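Local atomic coordinates of 2,5-dihydroxypyridine 5,6-dioxygenase (Pseudomonas putida KT2440, PDB entry 7CN3), a protein that catalyses the iron(II)-dependent, oxygen-consuming ring cleavage of 2,5-dihydroxypyridine to N-formylmaleamate during aerobic nicotinate degradation. Residues C[74-79]-C[316-321]; C[234-239]-C[261-266]; C[141-146]-C[174-179]. One frame throughout, in Å; residues are numbered along the deposited sequence.

Interaction 1: C[74-79]-C[316-321]; sequences AYCGDT and PCHLDI. With FE2 (Fe (II) ion), chain L; G6C (5-oxidanyl-1H-pyridin-2-one), chain M; EDO (1,2-ethanediol), chain N.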
loop_
_atom_site.group_PDB
_atom_site.type_symbol
_atom_site.label_atom_id
_atom_site.label_comp_id
_atom_site.label_asym_id
_atom_site.label_seq_id
_atom_site.Cartn_x
_atom_site.Cartn_y
_atom_site.Cartn_z
ATOM N N ALA C 74 -23.276 -13.902 10.512
ATOM C CA ALA C 74 -23.695 -15.197 9.992
ATOM C C ALA C 74 -23.437 -16.303 11.009
ATOM O O ALA C 74 -24.369 -17.000 11.432
ATOM C CB ALA C 74 -22.986 -15.477 8.664
ATOM N N TYR C 75 -22.176 -16.462 11.436
ATOM C CA TYR C 75 -21.776 -17.489 12.399
ATOM C C TYR C 75 -21.506 -16.838 13.761
ATOM O O TYR C 75 -20.422 -16.304 14.008
ATOM C CB TYR C 75 -20.560 -18.260 11.882
ATOM C CG TYR C 75 -20.452 -19.679 12.426
ATOM C CD1 TYR C 75 -19.822 -19.931 13.642
ATOM C CD2 TYR C 75 -20.997 -20.763 11.739
ATOM C CE1 TYR C 75 -19.708 -21.225 14.153
ATOM C CE2 TYR C 75 -20.898 -22.066 12.248
ATOM C CZ TYR C 75 -20.251 -22.281 13.453
ATOM O OH TYR C 75 -20.149 -23.552 13.970
ATOM N N CYS C 76 -22.490 -16.918 14.653
ATOM C CA CYS C 76 -22.412 -16.332 15.993
ATOM C C CYS C 76 -22.019 -17.430 16.982
ATOM O O CYS C 76 -22.843 -17.973 17.713
ATOM C CB CYS C 76 -23.748 -15.678 16.371
ATOM S SG CYS C 76 -24.213 -14.315 15.230
ATOM N N GLY C 77 -20.734 -17.763 16.992
ATOM C CA GLY C 77 -20.222 -18.752 17.919
ATOM C C GLY C 77 -18.965 -18.279 18.617
ATOM O O GLY C 77 -18.983 -17.276 19.341
ATOM N N ASP C 78 -17.874 -19.019 18.426
ATOM C CA ASP C 78 -16.570 -18.564 18.878
ATOM C C ASP C 78 -16.189 -17.280 18.145
ATOM O O ASP C 78 -16.688 -16.989 17.054
ATOM C CB ASP C 78 -15.519 -19.656 18.635
ATOM C CG ASP C 78 -15.412 -20.655 19.790
ATOM O OD1 ASP C 78 -16.336 -20.726 20.630
ATOM O OD2 ASP C 78 -14.396 -21.385 19.853
ATOM N N THR C 79 -15.323 -16.482 18.766
ATOM C CA THR C 79 -14.783 -15.286 18.119
ATOM C C THR C 79 -13.262 -15.309 18.235
ATOM O O THR C 79 -12.681 -16.194 18.875
ATOM C CB THR C 79 -15.353 -13.992 18.732
ATOM O OG1 THR C 79 -14.866 -13.824 20.071
ATOM C CG2 THR C 79 -16.883 -14.015 18.750
ATOM N N PRO C 316 -24.843 -21.289 16.460
ATOM C CA PRO C 316 -24.269 -20.240 15.608
ATOM C C PRO C 316 -25.228 -19.642 14.594
ATOM O O PRO C 316 -25.059 -18.482 14.209
ATOM C CB PRO C 316 -23.111 -20.961 14.904
ATOM C CG PRO C 316 -23.494 -22.384 14.925
ATOM C CD PRO C 316 -24.245 -22.607 16.185
ATOM N N CYS C 317 -26.211 -20.404 14.121
ATOM C CA CYS C 317 -27.074 -19.909 13.052
ATOM C C CYS C 317 -27.985 -18.815 13.567
ATOM O O CYS C 317 -28.799 -19.040 14.463
ATOM C CB CYS C 317 -27.921 -21.023 12.452
ATOM S SG CYS C 317 -29.139 -20.376 11.265
ATOM N N HIS C 318 -27.905 -17.652 12.953
ATOM C CA HIS C 318 -28.590 -16.501 13.492
ATOM C C HIS C 318 -29.202 -15.642 12.387
ATOM O O HIS C 318 -28.487 -15.205 11.477
ATOM C CB HIS C 318 -27.603 -15.686 14.299
ATOM C CG HIS C 318 -28.193 -14.422 14.762
ATOM N ND1 HIS C 318 -27.912 -13.208 14.178
ATOM C CD2 HIS C 318 -29.152 -14.200 15.680
ATOM C CE1 HIS C 318 -28.634 -12.279 14.767
ATOM N NE2 HIS C 318 -29.394 -12.860 15.679
ATOM N N LEU C 319 -30.513 -15.376 12.479
ATOM C CA LEU C 319 -31.240 -14.610 11.469
ATOM C C LEU C 319 -31.946 -13.412 12.098
ATOM O O LEU C 319 -32.515 -13.523 13.191
ATOM C CB LEU C 319 -32.280 -15.473 10.735
ATOM C CG LEU C 319 -31.853 -16.831 10.160
ATOM C CD1 LEU C 319 -33.060 -17.604 9.644
ATOM C CD2 LEU C 319 -30.780 -16.668 9.082
ATOM N N ASP C 320 -31.901 -12.268 11.392
ATOM C CA ASP C 320 -32.640 -11.049 11.739
ATOM C C ASP C 320 -33.675 -10.784 10.660
ATOM O O ASP C 320 -33.311 -10.629 9.495
ATOM C CB ASP C 320 -31.716 -9.838 11.853
ATOM C CG ASP C 320 -30.998 -9.765 13.204
ATOM O OD1 ASP C 320 -31.633 -10.023 14.242
ATOM O OD2 ASP C 320 -29.784 -9.454 13.250
ATOM N N ILE C 321 -34.953 -10.735 11.041
ATOM C CA ILE C 321 -36.049 -10.635 10.075
ATOM C C ILE C 321 -36.940 -9.432 10.392
ATOM O O ILE C 321 -37.752 -9.499 11.330
ATOM C CB ILE C 321 -36.868 -11.937 10.060
ATOM C CG1 ILE C 321 -35.960 -13.120 9.678
ATOM C CG2 ILE C 321 -38.041 -11.824 9.084
ATOM C CD1 ILE C 321 -36.594 -14.528 9.836
HETATM FE FE FE2 L . -30.861 -11.155 16.116
HETATM O OB G6C M . -28.146 -8.828 15.865
HETATM C CG G6C M . -27.835 -7.502 15.861
HETATM C CD1 G6C M . -28.491 -6.681 16.771
HETATM C CD2 G6C M . -26.897 -6.997 14.966
HETATM N NE1 G6C M . -28.206 -5.379 16.793
HETATM C CE2 G6C M . -26.626 -5.638 15.005
HETATM C CZ G6C M . -27.298 -4.850 15.941
HETATM O OH G6C M . -27.043 -3.517 16.024
HETATM C C1 EDO N . -17.003 -23.998 14.395
HETATM O O1 EDO N . -16.315 -22.793 14.021
HETATM C C2 EDO N . -17.288 -24.830 13.148
HETATM O O2 EDO N . -17.574 -23.973 12.032
HETATM O O HOH W 1 -26.545 -17.451 9.894
HETATM O O HOH W 2 -29.865 -12.511 17.692
HETATM O O HOH W 3 -29.919 -9.192 15.570
#
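Pro316 overlaps the aromatic ring of Tyr75, setting its CB over the middle of one face in a CH-pi contact; the carbon lies 3.4 Å from the ring centroid and only 9° off the normal. The two side chains run side by side and point the same way, and CG of the proline extends the overlap toward the phenol end. Although Tyr75 starts away from the other segment, CG anti to its backbone N (chi1 -153°) carries the ring back alongside the proline. The same ring stacks on His64.

Next to this contact the backbones meet. Cys76 N donates to Pro316 O over 3.0 Å, nearly straight at 170°. In return, Pro316 CA approaches Cys76 O at 3.4 Å. Two residues along each chain from this bond, a water bridges the segments, donating to Ala74 O at 2.7 Å and accepting a weak bond from His318 N.

The loop thus adjoins the lead-in to strand 319-323, which carries two ligands of an iron site built on two histidines and one carboxylate. His318 NE2 and Asp320 OD1 each bind iron at 2.3 Å, joined by His265, Ser302 and a water; a second modelled water is doubtful, since it crowds the substrate oxygen OB. Cys76 SG rests against the root of one ligand, 3.8 Å from His318 CB, and approaches the imidazole obliquely. The second carboxylate oxygen of Asp320 forms a salt bridge with Arg293, and this OD2 also lies 3.1 Å from OB, the oxygen on ring carbon 5 of the bound substrate.

Interaction 2: C[234-239]-C[261-266]; sequences GFITGI and YGISHI. With FE2 (Fe (II) ion), chain L.
Two rings meet the opposite segment without stacking. Phe235 CG, anti to the carbonyl carbon (chi1 -76°), brings its ring obliquely over the peptide joining Tyr261 to Gly262, with Phe235 CD2 3.4 Å from Gly262 N, and the absence of a side chain on that glycine permits the close approach. The Tyr261 ring receives Ile239 CD1 at its edge, near the ring plane, 4.4 Å from Tyr261 CE1, while Ile236 O comes to it obliquely.

Between these rings Phe235 and Gly262 form a non-hydrogen-bonded antiparallel pair, a single bridge with a bond on each flank. Ile263 N gives its hydrogen to Gly234 O over 2.8 Å, almost straight at 174°; Ile236 N donates to Tyr261 O over 2.7 Å. A water spans the first bond, donating to both Gly234 O and Ile263 O. Gly234 has a positive phi of 86°, a turn of the backbone suited to glycine.

On the buried side Ile236 and Ile263 cross at about a right angle, CG1 of the former 4.1 Å from CD1 of the latter. Further along, strand 263-269 carries His265, whose NE2 binds iron. Strand 235-241 pairs with strand 227-232, where Thr237 and Gly238 form a classic beta bulge opposite Glu230. Ile236 and Ile263 pack on Ile231 of that partner, and helix 243-254 meets Ile239 and Tyr261 through Met252.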
loop_
_atom_site.group_PDB
_atom_site.type_symbol
_atom_site.label_atom_id
_atom_site.label_comp_id
_atom_site.label_asym_id
_atom_site.label_seq_id
_atom_site.Cartn_x
_atom_site.Cartn_y
_atom_site.Cartn_z
ATOM N N GLY C 234 -41.936 -21.261 21.797
ATOM C CA GLY C 234 -40.691 -20.549 21.603
ATOM C C GLY C 234 -39.840 -20.987 20.419
ATOM O O GLY C 234 -38.770 -20.402 20.208
ATOM N N PHE C 235 -40.281 -21.973 19.637
ATOM C CA PHE C 235 -39.506 -22.545 18.538
ATOM C C PHE C 235 -40.317 -22.559 17.250
ATOM O O PHE C 235 -41.506 -22.901 17.250
ATOM C CB PHE C 235 -39.041 -23.995 18.854
ATOM C CG PHE C 235 -37.876 -24.058 19.812
ATOM C CD1 PHE C 235 -38.085 -23.980 21.179
ATOM C CD2 PHE C 235 -36.571 -24.172 19.336
ATOM C CE1 PHE C 235 -37.015 -24.024 22.071
ATOM C CE2 PHE C 235 -35.491 -24.214 20.201
ATOM C CZ PHE C 235 -35.708 -24.138 21.588
ATOM N N ILE C 236 -39.659 -22.190 16.151
ATOM C CA ILE C 236 -40.212 -22.447 14.823
ATOM C C ILE C 236 -40.372 -23.950 14.635
ATOM O O ILE C 236 -39.392 -24.703 14.696
ATOM C CB ILE C 236 -39.312 -21.838 13.742
ATOM C CG1 ILE C 236 -39.146 -20.330 13.979
ATOM C CG2 ILE C 236 -39.901 -22.083 12.356
ATOM C CD1 ILE C 236 -38.145 -19.669 13.073
ATOM N N THR C 237 -41.616 -24.402 14.431
ATOM C CA THR C 237 -41.892 -25.795 14.106
ATOM C C THR C 237 -42.238 -26.012 12.644
ATOM O O THR C 237 -42.320 -27.163 12.222
ATOM C CB THR C 237 -43.046 -26.356 14.958
ATOM O OG1 THR C 237 -44.189 -25.500 14.836
ATOM C CG2 THR C 237 -42.644 -26.490 16.422
ATOM N N GLY C 238 -42.462 -24.951 11.870
ATOM C CA GLY C 238 -42.852 -25.106 10.475
ATOM C C GLY C 238 -42.513 -23.899 9.621
ATOM O O GLY C 238 -42.677 -22.753 10.059
ATOM N N ILE C 239 -42.023 -24.147 8.406
ATOM C CA ILE C 239 -41.618 -23.105 7.474
ATOM C C ILE C 239 -42.228 -23.463 6.123
ATOM O O ILE C 239 -41.866 -24.487 5.529
ATOM C CB ILE C 239 -40.088 -22.982 7.374
ATOM C CG1 ILE C 239 -39.472 -22.738 8.749
ATOM C CG2 ILE C 239 -39.676 -21.837 6.442
ATOM C CD1 ILE C 239 -37.940 -22.723 8.752
ATOM N N TYR C 261 -33.879 -22.966 15.560
ATOM C CA TYR C 261 -35.287 -22.629 15.386
ATOM C C TYR C 261 -35.882 -21.860 16.566
ATOM O O TYR C 261 -37.048 -21.463 16.497
ATOM C CB TYR C 261 -36.105 -23.903 15.118
ATOM C CG TYR C 261 -35.604 -24.672 13.902
ATOM C CD1 TYR C 261 -35.817 -24.189 12.625
ATOM C CD2 TYR C 261 -34.894 -25.863 14.045
ATOM C CE1 TYR C 261 -35.349 -24.866 11.515
ATOM C CE2 TYR C 261 -34.428 -26.553 12.948
ATOM C CZ TYR C 261 -34.655 -26.047 11.681
ATOM O OH TYR C 261 -34.188 -26.708 10.566
ATOM N N GLY C 262 -35.118 -21.615 17.626
ATOM C CA GLY C 262 -35.659 -20.878 18.756
ATOM C C GLY C 262 -35.790 -19.399 18.440
ATOM O O GLY C 262 -34.943 -18.806 17.777
ATOM N N ILE C 263 -36.866 -18.791 18.921
ATOM C CA ILE C 263 -37.037 -17.356 18.721
ATOM C C ILE C 263 -36.128 -16.609 19.685
ATOM O O ILE C 263 -36.065 -16.935 20.874
ATOM C CB ILE C 263 -38.501 -16.946 18.911
ATOM C CG1 ILE C 263 -39.349 -17.594 17.820
ATOM C CG2 ILE C 263 -38.625 -15.418 18.899
ATOM C CD1 ILE C 263 -39.054 -17.082 16.447
ATOM N N SER C 264 -35.398 -15.620 19.176
ATOM C CA SER C 264 -34.548 -14.865 20.085
ATOM C C SER C 264 -35.138 -13.460 20.289
ATOM O O SER C 264 -36.265 -13.351 20.782
ATOM C CB SER C 264 -33.097 -14.868 19.590
ATOM O OG SER C 264 -32.852 -13.919 18.586
ATOM N N HIS C 265 -34.437 -12.386 19.944
ATOM C CA HIS C 265 -34.922 -11.070 20.361
ATOM C C HIS C 265 -36.044 -10.559 19.451
ATOM O O HIS C 265 -36.109 -10.881 18.265
ATOM C CB HIS C 265 -33.774 -10.063 20.441
ATOM C CG HIS C 265 -33.162 -9.721 19.125
ATOM N ND1 HIS C 265 -33.719 -8.795 18.269
ATOM C CD2 HIS C 265 -32.024 -10.155 18.525
ATOM C CE1 HIS C 265 -32.968 -8.692 17.185
ATOM N NE2 HIS C 265 -31.923 -9.487 17.327
ATOM N N ILE C 266 -36.940 -9.759 20.042
ATOM C CA ILE C 266 -38.132 -9.208 19.394
ATOM C C ILE C 266 -38.257 -7.739 19.797
ATOM O O ILE C 266 -37.976 -7.381 20.942
ATOM C CB ILE C 266 -39.401 -9.985 19.807
ATOM C CG1 ILE C 266 -39.471 -10.072 21.339
ATOM C CG2 ILE C 266 -39.445 -11.390 19.189
ATOM C CD1 ILE C 266 -40.751 -10.696 21.872
HETATM FE FE FE2 L . -30.861 -11.155 16.116
HETATM O O HOH W 4 -38.037 -18.428 22.428
HETATM O O HOH W 2 -29.865 -12.511 17.692
HETATM O O HOH W 3 -29.919 -9.192 15.570
#

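Interaction 3: C[141-146]-C[174-179]; sequences RVLAAE and AVTEYG. With G6C (5-oxidanyl-1H-pyridin-2-one), chain M.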
loop_
_atom_site.group_PDB
_atom_site.type_symbol
_atom_site.label_atom_id
_atom_site.label_comp_id
_atom_site.label_asym_id
_atom_site.label_seq_id
_atom_site.Cartn_x
_atom_site.Cartn_y
_atom_site.Cartn_z
ATOM N N ARG C 141 -35.855 9.535 22.336
ATOM C CA ARG C 141 -37.027 8.826 21.836
ATOM C C ARG C 141 -36.942 7.330 22.133
ATOM O O ARG C 141 -37.953 6.697 22.445
ATOM C CB ARG C 141 -37.180 9.066 20.334
ATOM C CG ARG C 141 -37.463 10.505 19.935
ATOM C CD ARG C 141 -37.719 10.608 18.429
ATOM N NE ARG C 141 -36.580 10.166 17.617
ATOM C CZ ARG C 141 -36.524 9.008 16.963
ATOM N NH1 ARG C 141 -37.537 8.157 17.039
ATOM N NH2 ARG C 141 -35.453 8.695 16.235
ATOM N N VAL C 142 -35.749 6.742 22.009
ATOM C CA VAL C 142 -35.601 5.312 22.251
ATOM C C VAL C 142 -35.871 4.997 23.718
ATOM O O VAL C 142 -36.535 4.003 24.045
ATOM C CB VAL C 142 -34.202 4.831 21.809
ATOM C CG1 VAL C 142 -33.929 3.466 22.370
ATOM C CG2 VAL C 142 -34.073 4.768 20.268
ATOM N N LEU C 143 -35.390 5.855 24.626
ATOM C CA LEU C 143 -35.596 5.621 26.051
ATOM C C LEU C 143 -37.057 5.755 26.441
ATOM O O LEU C 143 -37.516 5.070 27.365
ATOM C CB LEU C 143 -34.742 6.587 26.874
ATOM C CG LEU C 143 -33.433 6.024 27.433
ATOM C CD1 LEU C 143 -32.724 5.264 26.350
ATOM C CD2 LEU C 143 -32.576 7.144 27.941
ATOM N N ALA C 144 -37.802 6.639 25.779
ATOM C CA ALA C 144 -39.226 6.727 26.074
ATOM C C ALA C 144 -39.921 5.431 25.686
ATOM O O ALA C 144 -40.791 4.939 26.412
ATOM C CB ALA C 144 -39.850 7.918 25.352
ATOM N N ALA C 145 -39.530 4.850 24.549
ATOM C CA ALA C 145 -40.040 3.530 24.181
ATOM C C ALA C 145 -39.628 2.476 25.203
ATOM O O ALA C 145 -40.440 1.630 25.596
ATOM C CB ALA C 145 -39.533 3.138 22.794
ATOM N N GLU C 146 -38.363 2.514 25.646
ATOM C CA GLU C 146 -37.894 1.523 26.611
ATOM C C GLU C 146 -38.714 1.559 27.904
ATOM O O GLU C 146 -38.936 0.508 28.517
ATOM C CB GLU C 146 -36.405 1.719 26.916
ATOM C CG GLU C 146 -35.894 0.706 27.948
ATOM C CD GLU C 146 -34.571 1.098 28.608
ATOM O OE1 GLU C 146 -34.305 2.306 28.782
ATOM O OE2 GLU C 146 -33.798 0.181 28.965
ATOM N N ALA C 174 -34.930 -5.344 28.811
ATOM C CA ALA C 174 -35.016 -4.616 27.565
ATOM C C ALA C 174 -33.638 -4.074 27.200
ATOM O O ALA C 174 -32.872 -3.657 28.069
ATOM C CB ALA C 174 -36.040 -3.489 27.689
ATOM N N VAL C 175 -33.312 -4.123 25.911
ATOM C CA VAL C 175 -32.040 -3.644 25.386
ATOM C C VAL C 175 -32.331 -2.537 24.386
ATOM O O VAL C 175 -33.206 -2.693 23.527
ATOM C CB VAL C 175 -31.230 -4.780 24.731
ATOM C CG1 VAL C 175 -29.894 -4.252 24.213
ATOM C CG2 VAL C 175 -31.003 -5.912 25.732
ATOM N N THR C 176 -31.617 -1.415 24.519
ATOM C CA THR C 176 -31.773 -0.253 23.654
ATOM C C THR C 176 -30.523 -0.062 22.814
ATOM O O THR C 176 -29.426 -0.446 23.215
ATOM C CB THR C 176 -32.011 1.033 24.453
ATOM O OG1 THR C 176 -30.864 1.297 25.271
ATOM C CG2 THR C 176 -33.298 0.950 25.328
ATOM N N GLU C 177 -30.699 0.563 21.653
ATOM C CA GLU C 177 -29.594 0.923 20.771
ATOM C C GLU C 177 -29.930 2.285 20.187
ATOM O O GLU C 177 -30.837 2.397 19.356
ATOM C CB GLU C 177 -29.377 -0.117 19.655
ATOM C CG GLU C 177 -28.888 -1.481 20.153
ATOM C CD GLU C 177 -28.551 -2.428 19.009
ATOM O OE1 GLU C 177 -28.264 -1.931 17.915
ATOM O OE2 GLU C 177 -28.580 -3.660 19.198
ATOM N N TYR C 178 -29.224 3.320 20.639
ATOM C CA TYR C 178 -29.420 4.660 20.110
ATOM C C TYR C 178 -28.152 5.216 19.472
ATOM O O TYR C 178 -28.140 6.381 19.064
ATOM C CB TYR C 178 -29.951 5.605 21.197
ATOM C CG TYR C 178 -29.275 5.507 22.552
ATOM C CD1 TYR C 178 -28.026 6.069 22.767
ATOM C CD2 TYR C 178 -29.898 4.878 23.617
ATOM C CE1 TYR C 178 -27.410 6.008 23.997
ATOM C CE2 TYR C 178 -29.293 4.803 24.864
ATOM C CZ TYR C 178 -28.045 5.367 25.051
ATOM O OH TYR C 178 -27.430 5.299 26.288
ATOM N N GLY C 179 -27.091 4.418 19.355
ATOM C CA GLY C 179 -25.965 4.782 18.513
ATOM C C GLY C 179 -24.700 5.229 19.219
ATOM O O GLY C 179 -23.700 5.495 18.535
HETATM O OB G6C M . -28.146 -8.828 15.865
HETATM C CG G6C M . -27.835 -7.502 15.861
HETATM C CD1 G6C M . -28.491 -6.681 16.771
HETATM C CD2 G6C M . -26.897 -6.997 14.966
HETATM N NE1 G6C M . -28.206 -5.379 16.793
HETATM C CE2 G6C M . -26.626 -5.638 15.005
HETATM C CZ G6C M . -27.298 -4.850 15.941
HETATM O OH G6C M . -27.043 -3.517 16.024
HETATM O O HOH W 5 -34.137 -2.518 30.307
#
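Thr176 presses its methyl CG2 against the flank of Glu146, touching CB, CG and CD, with CD the closest at 3.5 Å. The side chains meet at about a right angle. With CG anti to its backbone N (chi1 179°) and the chain extended beyond, Glu146 lies across the methyl, while Thr176 OG1 turns to Arg186. Val142 completes this close-fitting part: its CG1 is 3.7 Å from Thr176 CB, and faces the edge of the Tyr178 ring more loosely. Leu143 CD1 lies 3.8 Å from Tyr178 CE2, oblique to the ring, and the phenol oxygen is held by Asp182.

Toward Ala174 the contact loosens: Glu146 and Ala174 are both partly exposed, no direct hydrogen bond joins the segments, and a water fills in, donating to Glu146 OE2 at 3.0 Å and to Ala174 O at 2.8 Å.

Helix 141-146 runs nearly antiparallel to strand 175-177, at 165° and 8.8 Å between the short axes. Thr176 faces the helix, whereas Glu177 starts away from it and its extended chain reaches the substrate. The pyridinone N-H donates to Glu177 OE2 over 3.0 Å, and Glu177 OE1 is 2.8 Å from the substrate oxygen OH. With an alanine here, the ring N-H would probably lose its acceptor and the substrate would be less firmly fixed against turning. Here is a helix packed on one face of the edge strand of an antiparallel sheet whose other face lines the active-site pocket, with His105 and His189 also hydrogen-bonded to the substrate.

In the fold
One antiparallel sheet unites the three contacts: interaction 3 reaches its outer strand 175-177, interaction 2 its middle strand 263-269, and interaction 1 the opposite outer strand 319-323. Interactions 1 and 2, centred 14 Å apart, meet at the iron, where Asp320 OD1 and His265 NE2 come within 3.1 Å as fellow ligands. Interaction 3 stands apart, its centre 23 Å from that of interaction 1, yet the nearest atom of the Glu177 side chain is about 8 Å from the iron. The substrate lies between interactions 1 and 3, near Asp320 at one end and bonded to Glu177 at the other, illustrating how segments distant in sequence can build one catalytic pocket.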